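Local structure of meso-diaminopimelate dehydrogenase (Clostridium tetani, 3WGY) at residues 252-257 with 266-271. The protein catalyses the NADP-dependent, reversible oxidative deamination of meso-2,6-diaminopimelate at its D-centre in the wild-type enzyme, the engineered form here holding 4-methyl-2-oxovalerate. The protein carries 6 engineered substitutions. Residues are numbered along the deposited sequence; the frame is centred on the assembly and turned at random.
Sequences FVIRSG and VMEFNL
In the antiparallel beta hairpin of strands 249-258 and 264-273, Val253 pairs with Phe269 and Arg255 with Met267 as hydrogen-bonded pairs. Val253 N donates to Phe269 O and Arg255 N to Met267 O, both at 2.8 Å. Phe269 N and Met267 N return the bonds to Val253 O and Arg255 O. A water beside the strands donates to Val253 O at 2.8 Å and, weakly, to Met267 O.

The hairpin forms two strands of a three-stranded antiparallel sheet in the diaminopimelate dehydrogenase C-terminal domain, 142-147 flanking 249-258, and strand 264-273 pairs antiparallel with a strand of the second subunit, so the sheet continues across the dimer interface.

Phe252, Ile254, Glu268 and Asn270 share one face, turned toward helix 177-184. Glu268 is fully extended, its CG anti to the backbone N (chi1 173°), which carries the carboxylate past Ile254 to the edge of the Phe252 ring; OE1 lies near the ring plane, 3.3 Å from Phe252 CD2. The Glu268 and Ile254 side chains lie side by side, Glu268 CG 3.8 Å from Ile254 CG1. Asn270 ND2 donates to Glu268 OE1 at 3.0 Å, arriving from above the carboxylate plane, and a salt bridge from Arg184 grips the same oxygen; together they should stabilise the negative charge. Asn270 CB sits obliquely against the ring, 3.4 Å from Phe252 CD2. Farther along, Ile254 CG2 touches Val266 CG1 at 3.8 Å.

On the other face, Val253 and Phe269 back onto helix 123-138, while Arg255 turns its end away from Met267, NH1 hydrogen-bonding to Thr144 OG1 and NH2 to Leu139 O.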
loop_
_atom_site.group_PDB
_atom_site.type_symbol
_atom_site.label_atom_id
_atom_site.label_comp_id
_atom_site.label_asym_id
_atom_site.label_seq_id
_atom_site.Cartn_x
_atom_site.Cartn_y
_atom_site.Cartn_z
ATOM N N PHE B 252 12.283 1.841 0.857
ATOM C CA PHE B 252 11.420 1.466 1.958
ATOM C C PHE B 252 10.642 2.672 2.481
ATOM O O PHE B 252 11.168 3.787 2.528
ATOM C CB PHE B 252 12.242 0.909 3.126
ATOM C CG PHE B 252 13.128 -0.237 2.757
ATOM C CD1 PHE B 252 14.323 -0.024 2.080
ATOM C CD2 PHE B 252 12.757 -1.538 3.063
ATOM C CE1 PHE B 252 15.135 -1.099 1.710
ATOM C CE2 PHE B 252 13.559 -2.616 2.699
ATOM C CZ PHE B 252 14.750 -2.397 2.020
ATOM N N VAL B 253 9.385 2.440 2.849
ATOM C CA VAL B 253 8.548 3.467 3.451
ATOM C C VAL B 253 8.008 2.822 4.722
ATOM O O VAL B 253 7.183 1.909 4.665
ATOM C CB VAL B 253 7.378 3.895 2.553
ATOM C CG1 VAL B 253 6.525 4.917 3.289
ATOM C CG2 VAL B 253 7.911 4.498 1.260
ATOM N N ILE B 254 8.477 3.302 5.868
ATOM C CA ILE B 254 8.079 2.739 7.145
ATOM C C ILE B 254 7.380 3.698 8.104
ATOM O O ILE B 254 7.881 4.787 8.375
ATOM C CB ILE B 254 9.308 2.167 7.859
ATOM C CG1 ILE B 254 9.948 1.078 6.991
ATOM C CG2 ILE B 254 8.924 1.656 9.227
ATOM C CD1 ILE B 254 11.298 0.634 7.484
ATOM N N ARG B 255 6.229 3.292 8.625
ATOM C CA ARG B 255 5.522 4.136 9.579
ATOM C C ARG B 255 5.606 3.437 10.912
ATOM O O ARG B 255 5.091 2.323 11.088
ATOM C CB ARG B 255 4.052 4.345 9.188
ATOM C CG ARG B 255 3.262 5.260 10.145
ATOM C CD ARG B 255 3.710 6.731 10.065
ATOM N NE ARG B 255 2.923 7.603 10.943
ATOM C CZ ARG B 255 3.162 8.901 11.126
ATOM N NH1 ARG B 255 4.170 9.490 10.493
ATOM N NH2 ARG B 255 2.388 9.613 11.941
ATOM N N SER B 256 6.296 4.085 11.839
ATOM C CA SER B 256 6.454 3.555 13.173
ATOM C C SER B 256 5.560 4.401 14.058
ATOM O O SER B 256 5.843 5.573 14.305
ATOM C CB SER B 256 7.905 3.683 13.643
ATOM O OG SER B 256 8.030 3.204 14.971
ATOM N N GLY B 257 4.471 3.809 14.517
ATOM C CA GLY B 257 3.565 4.543 15.364
ATOM C C GLY B 257 3.379 3.818 16.670
ATOM O O GLY B 257 3.818 2.683 16.844
ATOM N N VAL B 266 3.820 -1.085 13.514
ATOM C CA VAL B 266 4.664 -0.737 12.378
ATOM C C VAL B 266 4.132 -1.216 11.035
ATOM O O VAL B 266 3.788 -2.391 10.866
ATOM C CB VAL B 266 6.100 -1.301 12.545
ATOM C CG1 VAL B 266 6.986 -0.808 11.402
ATOM C CG2 VAL B 266 6.679 -0.891 13.899
ATOM N N MET B 267 4.091 -0.289 10.085
ATOM C CA MET B 267 3.652 -0.534 8.719
ATOM C C MET B 267 4.864 -0.321 7.817
ATOM O O MET B 267 5.669 0.603 8.027
ATOM C CB MET B 267 2.566 0.458 8.319
ATOM C CG MET B 267 1.331 0.441 9.210
ATOM S SD MET B 267 0.341 1.945 8.960
ATOM C CE MET B 267 -0.162 1.738 7.273
ATOM N N GLU B 268 5.004 -1.167 6.810
ATOM C CA GLU B 268 6.123 -1.043 5.897
ATOM C C GLU B 268 5.736 -1.385 4.470
ATOM O O GLU B 268 4.951 -2.299 4.233
ATOM C CB GLU B 268 7.284 -1.958 6.353
ATOM C CG GLU B 268 8.441 -2.019 5.365
ATOM C CD GLU B 268 9.655 -2.811 5.859
ATOM O OE1 GLU B 268 10.546 -3.083 5.028
ATOM O OE2 GLU B 268 9.734 -3.154 7.056
ATOM N N PHE B 269 6.265 -0.617 3.527
ATOM C CA PHE B 269 6.053 -0.871 2.111
ATOM C C PHE B 269 7.455 -0.775 1.532
ATOM O O PHE B 269 8.203 0.143 1.877
ATOM C CB PHE B 269 5.171 0.198 1.461
ATOM C CG PHE B 269 4.967 -0.002 -0.021
ATOM C CD1 PHE B 269 4.032 -0.921 -0.495
ATOM C CD2 PHE B 269 5.729 0.708 -0.938
ATOM C CE1 PHE B 269 3.861 -1.124 -1.874
ATOM C CE2 PHE B 269 5.569 0.514 -2.310
ATOM C CZ PHE B 269 4.630 -0.405 -2.779
ATOM N N ASN B 270 7.835 -1.716 0.684
ATOM C CA ASN B 270 9.160 -1.643 0.089
ATOM C C ASN B 270 9.158 -2.261 -1.293
ATOM O O ASN B 270 8.275 -3.049 -1.630
ATOM C CB ASN B 270 10.218 -2.300 0.998
ATOM C CG ASN B 270 10.056 -3.796 1.105
ATOM O OD1 ASN B 270 10.028 -4.497 0.099
ATOM N ND2 ASN B 270 9.966 -4.297 2.328
ATOM N N LEU B 271 10.138 -1.871 -2.094
ATOM C CA LEU B 271 10.270 -2.353 -3.455
ATOM C C LEU B 271 11.688 -2.861 -3.710
ATOM O O LEU B 271 12.662 -2.279 -3.233
ATOM C CB LEU B 271 9.964 -1.215 -4.446
ATOM C CG LEU B 271 8.574 -0.568 -4.425
ATOM C CD1 LEU B 271 8.617 0.744 -5.197
ATOM C CD2 LEU B 271 7.534 -1.513 -5.028
HETATM O O HOH W 1 4.543 2.305 5.632
#